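Local coordinates for alpha-actinin-like protein 1 (Schizosaccharomyces pombe, PDB 5BVR), which binds actin filaments and takes part in forming and organising the actin ring, in cytokinesis and in septation, at residues W134-V148 with W155-Q167. Numbering follows the deposited sequence.
Sequences WCQRKTANYHPEVDV and WTNGLAFCALIHQ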
loop_
_atom_site.group_PDB
_atom_site.type_symbol
_atom_site.label_atom_id
_atom_site.label_comp_id
_atom_site.label_asym_id
_atom_site.label_seq_id
_atom_site.Cartn_x
_atom_site.Cartn_y
_atom_site.Cartn_z
ATOM N N TRP A 134 -9.681 7.169 -11.701
ATOM C CA TRP A 134 -10.374 5.888 -11.670
ATOM C C TRP A 134 -11.428 5.857 -10.568
ATOM O O TRP A 134 -12.571 5.465 -10.790
ATOM C CB TRP A 134 -9.369 4.753 -11.508
ATOM C CG TRP A 134 -9.961 3.385 -11.451
ATOM C CD1 TRP A 134 -10.247 2.572 -12.519
ATOM C CD2 TRP A 134 -10.301 2.632 -10.277
ATOM N NE1 TRP A 134 -10.733 1.367 -12.079
ATOM C CE2 TRP A 134 -10.779 1.380 -10.709
ATOM C CE3 TRP A 134 -10.227 2.882 -8.902
ATOM C CZ2 TRP A 134 -11.203 0.409 -9.829
ATOM C CZ3 TRP A 134 -10.642 1.891 -8.032
ATOM C CH2 TRP A 134 -11.118 0.676 -8.497
ATOM N N CYS A 135 -11.058 6.312 -9.383
ATOM C CA CYS A 135 -12.013 6.354 -8.280
ATOM C C CYS A 135 -13.188 7.254 -8.605
ATOM O O CYS A 135 -14.326 6.918 -8.304
ATOM C CB CYS A 135 -11.325 6.857 -7.022
ATOM S SG CYS A 135 -10.102 5.705 -6.299
ATOM N N GLN A 136 -12.903 8.404 -9.191
ATOM C CA GLN A 136 -13.969 9.332 -9.571
ATOM C C GLN A 136 -14.917 8.748 -10.610
ATOM O O GLN A 136 -16.146 8.868 -10.480
ATOM C CB GLN A 136 -13.376 10.653 -10.068
ATOM C CG GLN A 136 -12.626 11.392 -8.991
ATOM C CD GLN A 136 -11.858 12.597 -9.502
ATOM O OE1 GLN A 136 -11.464 12.671 -10.665
ATOM N NE2 GLN A 136 -11.618 13.548 -8.611
ATOM N N ARG A 137 -14.350 8.120 -11.644
ATOM C CA ARG A 137 -15.185 7.543 -12.692
ATOM C C ARG A 137 -16.025 6.383 -12.165
ATOM O O ARG A 137 -17.224 6.271 -12.479
ATOM C CB ARG A 137 -14.329 7.109 -13.882
ATOM C CG ARG A 137 -13.706 8.270 -14.664
ATOM C CD ARG A 137 -14.720 9.053 -15.548
ATOM N NE ARG A 137 -13.989 10.027 -16.366
ATOM C CZ ARG A 137 -13.701 11.272 -16.004
ATOM N NH1 ARG A 137 -14.152 11.767 -14.848
ATOM N NH2 ARG A 137 -12.963 12.032 -16.804
ATOM N N LYS A 138 -15.421 5.525 -11.354
ATOM C CA LYS A 138 -16.119 4.364 -10.833
ATOM C C LYS A 138 -17.222 4.748 -9.838
ATOM O O LYS A 138 -18.174 3.997 -9.667
ATOM C CB LYS A 138 -15.155 3.378 -10.175
ATOM C CG LYS A 138 -14.213 2.644 -11.145
ATOM C CD LYS A 138 -14.963 1.782 -12.148
ATOM C CE LYS A 138 -14.009 0.927 -12.967
ATOM N NZ LYS A 138 -14.762 -0.011 -13.864
ATOM N N THR A 139 -17.110 5.916 -9.207
ATOM C CA THR A 139 -18.137 6.355 -8.239
ATOM C C THR A 139 -19.035 7.464 -8.758
ATOM O O THR A 139 -19.787 8.067 -7.986
ATOM C CB THR A 139 -17.497 6.794 -6.896
ATOM O OG1 THR A 139 -16.597 7.897 -7.106
ATOM C CG2 THR A 139 -16.782 5.628 -6.238
ATOM N N ALA A 140 -18.979 7.686 -10.061
ATOM C CA ALA A 140 -19.767 8.728 -10.723
ATOM C C ALA A 140 -21.251 8.663 -10.400
ATOM O O ALA A 140 -21.903 9.700 -10.316
ATOM C CB ALA A 140 -19.564 8.622 -12.214
ATOM N N ASN A 141 -21.792 7.464 -10.231
ATOM C CA ASN A 141 -23.232 7.344 -10.002
ATOM C C ASN A 141 -23.682 7.480 -8.550
ATOM O O ASN A 141 -24.865 7.267 -8.245
ATOM C CB ASN A 141 -23.733 6.027 -10.564
ATOM C CG ASN A 141 -23.630 5.974 -12.077
ATOM O OD1 ASN A 141 -23.770 6.994 -12.752
ATOM N ND2 ASN A 141 -23.374 4.793 -12.610
ATOM N N TYR A 142 -22.762 7.869 -7.668
ATOM C CA TYR A 142 -23.004 7.884 -6.222
ATOM C C TYR A 142 -22.991 9.292 -5.628
ATOM O O TYR A 142 -22.971 9.455 -4.410
ATOM C CB TYR A 142 -21.986 6.966 -5.513
ATOM C CG TYR A 142 -22.134 5.527 -5.923
ATOM C CD1 TYR A 142 -21.599 5.064 -7.122
ATOM C CD2 TYR A 142 -22.828 4.620 -5.129
ATOM C CE1 TYR A 142 -21.755 3.758 -7.505
ATOM C CE2 TYR A 142 -22.988 3.312 -5.512
ATOM C CZ TYR A 142 -22.438 2.878 -6.697
ATOM O OH TYR A 142 -22.616 1.559 -7.099
ATOM N N HIS A 143 -23.011 10.295 -6.493
ATOM C CA HIS A 143 -23.157 11.667 -6.045
ATOM C C HIS A 143 -24.595 11.903 -5.604
ATOM O O HIS A 143 -25.526 11.347 -6.190
ATOM C CB HIS A 143 -22.785 12.635 -7.160
ATOM C CG HIS A 143 -21.339 12.573 -7.529
ATOM N ND1 HIS A 143 -20.362 13.222 -6.802
ATOM C CD2 HIS A 143 -20.694 11.908 -8.516
ATOM C CE1 HIS A 143 -19.180 12.973 -7.338
ATOM N NE2 HIS A 143 -19.354 12.178 -8.380
ATOM N N PRO A 144 -24.795 12.778 -4.608
ATOM C CA PRO A 144 -23.796 13.624 -3.950
ATOM C C PRO A 144 -23.112 13.042 -2.720
ATOM O O PRO A 144 -22.149 13.646 -2.245
ATOM C CB PRO A 144 -24.620 14.832 -3.528
ATOM C CG PRO A 144 -25.956 14.239 -3.213
ATOM C CD PRO A 144 -26.167 13.145 -4.205
ATOM N N GLU A 145 -23.594 11.920 -2.191
ATOM C CA GLU A 145 -23.064 11.401 -0.928
ATOM C C GLU A 145 -21.614 10.958 -1.025
ATOM O O GLU A 145 -20.850 11.087 -0.066
ATOM C CB GLU A 145 -23.910 10.233 -0.429
ATOM C CG GLU A 145 -25.302 10.631 0.026
ATOM C CD GLU A 145 -26.360 10.374 -1.033
ATOM O OE1 GLU A 145 -26.044 10.476 -2.241
ATOM O OE2 GLU A 145 -27.510 10.060 -0.651
ATOM N N VAL A 146 -21.247 10.394 -2.167
ATOM C CA VAL A 146 -19.847 10.100 -2.466
ATOM C C VAL A 146 -19.302 11.176 -3.396
ATOM O O VAL A 146 -19.930 11.543 -4.388
ATOM C CB VAL A 146 -19.721 8.711 -3.131
ATOM C CG1 VAL A 146 -18.285 8.447 -3.582
ATOM C CG2 VAL A 146 -20.200 7.622 -2.199
ATOM N N ASP A 147 -18.122 11.689 -3.064
ATOM C CA ASP A 147 -17.467 12.696 -3.882
ATOM C C ASP A 147 -15.970 12.576 -3.652
ATOM O O ASP A 147 -15.420 13.136 -2.704
ATOM C CB ASP A 147 -17.961 14.096 -3.540
ATOM C CG ASP A 147 -17.385 15.159 -4.459
ATOM O OD1 ASP A 147 -16.857 14.825 -5.536
ATOM O OD2 ASP A 147 -17.479 16.353 -4.095
ATOM N N VAL A 148 -15.302 11.804 -4.499
ATOM C CA VAL A 148 -13.892 11.522 -4.290
ATOM C C VAL A 148 -13.072 12.668 -4.862
ATOM O O VAL A 148 -13.028 12.875 -6.078
ATOM C CB VAL A 148 -13.494 10.188 -4.918
ATOM C CG1 VAL A 148 -12.013 9.968 -4.732
ATOM C CG2 VAL A 148 -14.246 9.062 -4.269
ATOM N N TRP A 155 -12.651 9.674 2.045
ATOM C CA TRP A 155 -12.749 8.251 2.369
ATOM C C TRP A 155 -13.160 7.930 3.809
ATOM O O TRP A 155 -13.416 6.766 4.129
ATOM C CB TRP A 155 -11.361 7.607 2.126
ATOM C CG TRP A 155 -10.941 7.752 0.698
ATOM C CD1 TRP A 155 -10.270 8.789 0.150
ATOM C CD2 TRP A 155 -11.278 6.866 -0.386
ATOM N NE1 TRP A 155 -10.132 8.600 -1.204
ATOM C CE2 TRP A 155 -10.745 7.426 -1.558
ATOM C CE3 TRP A 155 -11.965 5.649 -0.468
ATOM C CZ2 TRP A 155 -10.880 6.817 -2.800
ATOM C CZ3 TRP A 155 -12.092 5.035 -1.710
ATOM C CH2 TRP A 155 -11.523 5.614 -2.845
ATOM N N THR A 156 -13.267 8.954 4.658
ATOM C CA THR A 156 -13.417 8.712 6.088
ATOM C C THR A 156 -14.828 8.334 6.526
ATOM O O THR A 156 -15.005 7.832 7.626
ATOM C CB THR A 156 -12.899 9.907 6.913
ATOM O OG1 THR A 156 -13.666 11.084 6.616
ATOM C CG2 THR A 156 -11.397 10.141 6.631
ATOM N N ASN A 157 -15.827 8.499 5.669
ATOM C CA ASN A 157 -17.190 8.107 6.062
ATOM C C ASN A 157 -17.598 6.704 5.610
ATOM O O ASN A 157 -18.733 6.294 5.838
ATOM C CB ASN A 157 -18.238 9.151 5.648
ATOM C CG ASN A 157 -18.537 9.160 4.154
ATOM O OD1 ASN A 157 -18.151 8.266 3.429
ATOM N ND2 ASN A 157 -19.238 10.175 3.695
ATOM N N GLY A 158 -16.681 5.983 4.957
ATOM C CA GLY A 158 -16.955 4.601 4.555
ATOM C C GLY A 158 -17.646 4.412 3.219
ATOM O O GLY A 158 -17.595 3.313 2.642
ATOM N N LEU A 159 -18.301 5.451 2.721
ATOM C CA LEU A 159 -19.207 5.269 1.583
ATOM C C LEU A 159 -18.460 5.070 0.282
ATOM O O LEU A 159 -18.927 4.294 -0.571
ATOM C CB LEU A 159 -20.186 6.427 1.438
ATOM C CG LEU A 159 -21.251 6.494 2.526
ATOM C CD1 LEU A 159 -22.104 7.765 2.359
ATOM C CD2 LEU A 159 -22.129 5.248 2.533
ATOM N N ALA A 160 -17.341 5.762 0.087
ATOM C CA ALA A 160 -16.602 5.586 -1.170
ATOM C C ALA A 160 -16.132 4.130 -1.336
ATOM O O ALA A 160 -16.229 3.562 -2.427
ATOM C CB ALA A 160 -15.428 6.552 -1.285
ATOM N N PHE A 161 -15.617 3.525 -0.260
ATOM C CA PHE A 161 -15.219 2.125 -0.302
ATOM C C PHE A 161 -16.427 1.253 -0.640
ATOM O O PHE A 161 -16.325 0.363 -1.492
ATOM C CB PHE A 161 -14.597 1.638 1.008
ATOM C CG PHE A 161 -13.229 2.198 1.284
ATOM C CD1 PHE A 161 -12.156 1.870 0.485
ATOM C CD2 PHE A 161 -13.011 3.018 2.376
ATOM C CE1 PHE A 161 -10.872 2.360 0.749
ATOM C CE2 PHE A 161 -11.713 3.500 2.651
ATOM C CZ PHE A 161 -10.669 3.176 1.821
ATOM N N CYS A 162 -17.554 1.504 0.016
ATOM C CA CYS A 162 -18.756 0.709 -0.248
ATOM C C CYS A 162 -19.238 0.875 -1.680
ATOM O O CYS A 162 -19.646 -0.107 -2.313
ATOM C CB CYS A 162 -19.887 1.055 0.712
ATOM S SG CYS A 162 -19.604 0.490 2.419
ATOM N N ALA A 163 -19.171 2.097 -2.208
ATOM C CA ALA A 163 -19.645 2.368 -3.565
ATOM C C ALA A 163 -18.742 1.673 -4.573
ATOM O O ALA A 163 -19.235 1.125 -5.569
ATOM C CB ALA A 163 -19.674 3.846 -3.834
ATOM N N LEU A 164 -17.428 1.689 -4.336
ATOM C CA LEU A 164 -16.516 1.015 -5.257
ATOM C C LEU A 164 -16.857 -0.457 -5.360
ATOM O O LEU A 164 -16.876 -1.012 -6.444
ATOM C CB LEU A 164 -15.073 1.182 -4.795
ATOM C CG LEU A 164 -14.367 2.485 -5.142
ATOM C CD1 LEU A 164 -12.971 2.485 -4.513
ATOM C CD2 LEU A 164 -14.251 2.700 -6.630
ATOM N N ILE A 165 -17.112 -1.091 -4.223
ATOM C CA ILE A 165 -17.438 -2.509 -4.197
ATOM C C ILE A 165 -18.780 -2.750 -4.884
ATOM O O ILE A 165 -18.902 -3.636 -5.740
ATOM C CB ILE A 165 -17.483 -3.042 -2.762
ATOM C CG1 ILE A 165 -16.069 -2.999 -2.174
ATOM C CG2 ILE A 165 -18.008 -4.470 -2.734
ATOM C CD1 ILE A 165 -16.026 -3.271 -0.697
ATOM N N HIS A 166 -19.783 -1.970 -4.510
ATOM C CA HIS A 166 -21.107 -2.141 -5.088
ATOM C C HIS A 166 -21.123 -2.016 -6.620
ATOM O O HIS A 166 -21.792 -2.812 -7.315
ATOM C CB HIS A 166 -22.084 -1.137 -4.465
ATOM C CG HIS A 166 -23.446 -1.165 -5.064
ATOM N ND1 HIS A 166 -23.930 -0.131 -5.833
ATOM C CD2 HIS A 166 -24.432 -2.089 -5.003
ATOM C CE1 HIS A 166 -25.159 -0.424 -6.230
ATOM N NE2 HIS A 166 -25.495 -1.596 -5.722
ATOM N N GLN A 167 -20.429 -1.031 -7.172
ATOM C CA GLN A 167 -20.499 -0.826 -8.615
ATOM C C GLN A 167 -19.781 -1.949 -9.358
ATOM O O GLN A 167 -20.157 -2.303 -10.476
ATOM C CB GLN A 167 -19.990 0.544 -9.049
ATOM C CG GLN A 167 -18.564 0.847 -8.703
ATOM C CD GLN A 167 -17.594 0.279 -9.700
ATOM O OE1 GLN A 167 -17.863 0.273 -10.907
ATOM N NE2 GLN A 167 -16.433 -0.166 -9.203
HETATM O O HOH W 1 -14.603 -1.946 -11.284
HETATM O O HOH W 2 -17.389 -1.088 -13.199
HETATM O O HOH W 3 -18.777 10.093 0.882
#
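Ala-163 presses its methyl over one face of the Tyr-142 ring, a CH-pi contact with CB 3.6 Å from the centroid; Thr-139 O lies at that ring's edge. His-166 meets Tyr-142 rim to rim, planes at 89°, neither over the other's face. The Trp-155 indole takes Ala-160 CB and Val-148 CG2 over one face, Cys-135 SG (3.7 Å from Trp-155 CH2) and Leu-164 CD1 at its edge, while NE1 bonds to Asp-150 O. Lys-138 CG covers one face of Trp-134, which Leu-164 CD2 also approaches. Val-146 lays CG1 against Ala-160 and CG2 against Leu-159 CB. Gln-167 crosses Lys-138 at about a right angle, CG 3.3 Å from Lys-138 O, its NE2 held on a lone pair of Leu-164 O. Water bridges Lys-138 NZ to Gln-167 OE1; another joins Glu-145 O to ND2 of Asn-157, a residue whose OD1 accepts from Leu-159 N in an Asx turn. In this actin-binding domain's second calponin-homology domain, helix 127-138 and its following loop thus meet helix 159-168. A chi1 of 176° carries His-166 ND1 to Tyr-142 OH. A leucine replacing Tyr-142 would probably leave ND1 without this mate. The very short 2.5 Å OH-ND1 bond, either group possibly donating, probably reflects strong pairing; with the water-linked Lys-138/Gln-167 pair it supplements a largely apolar interface.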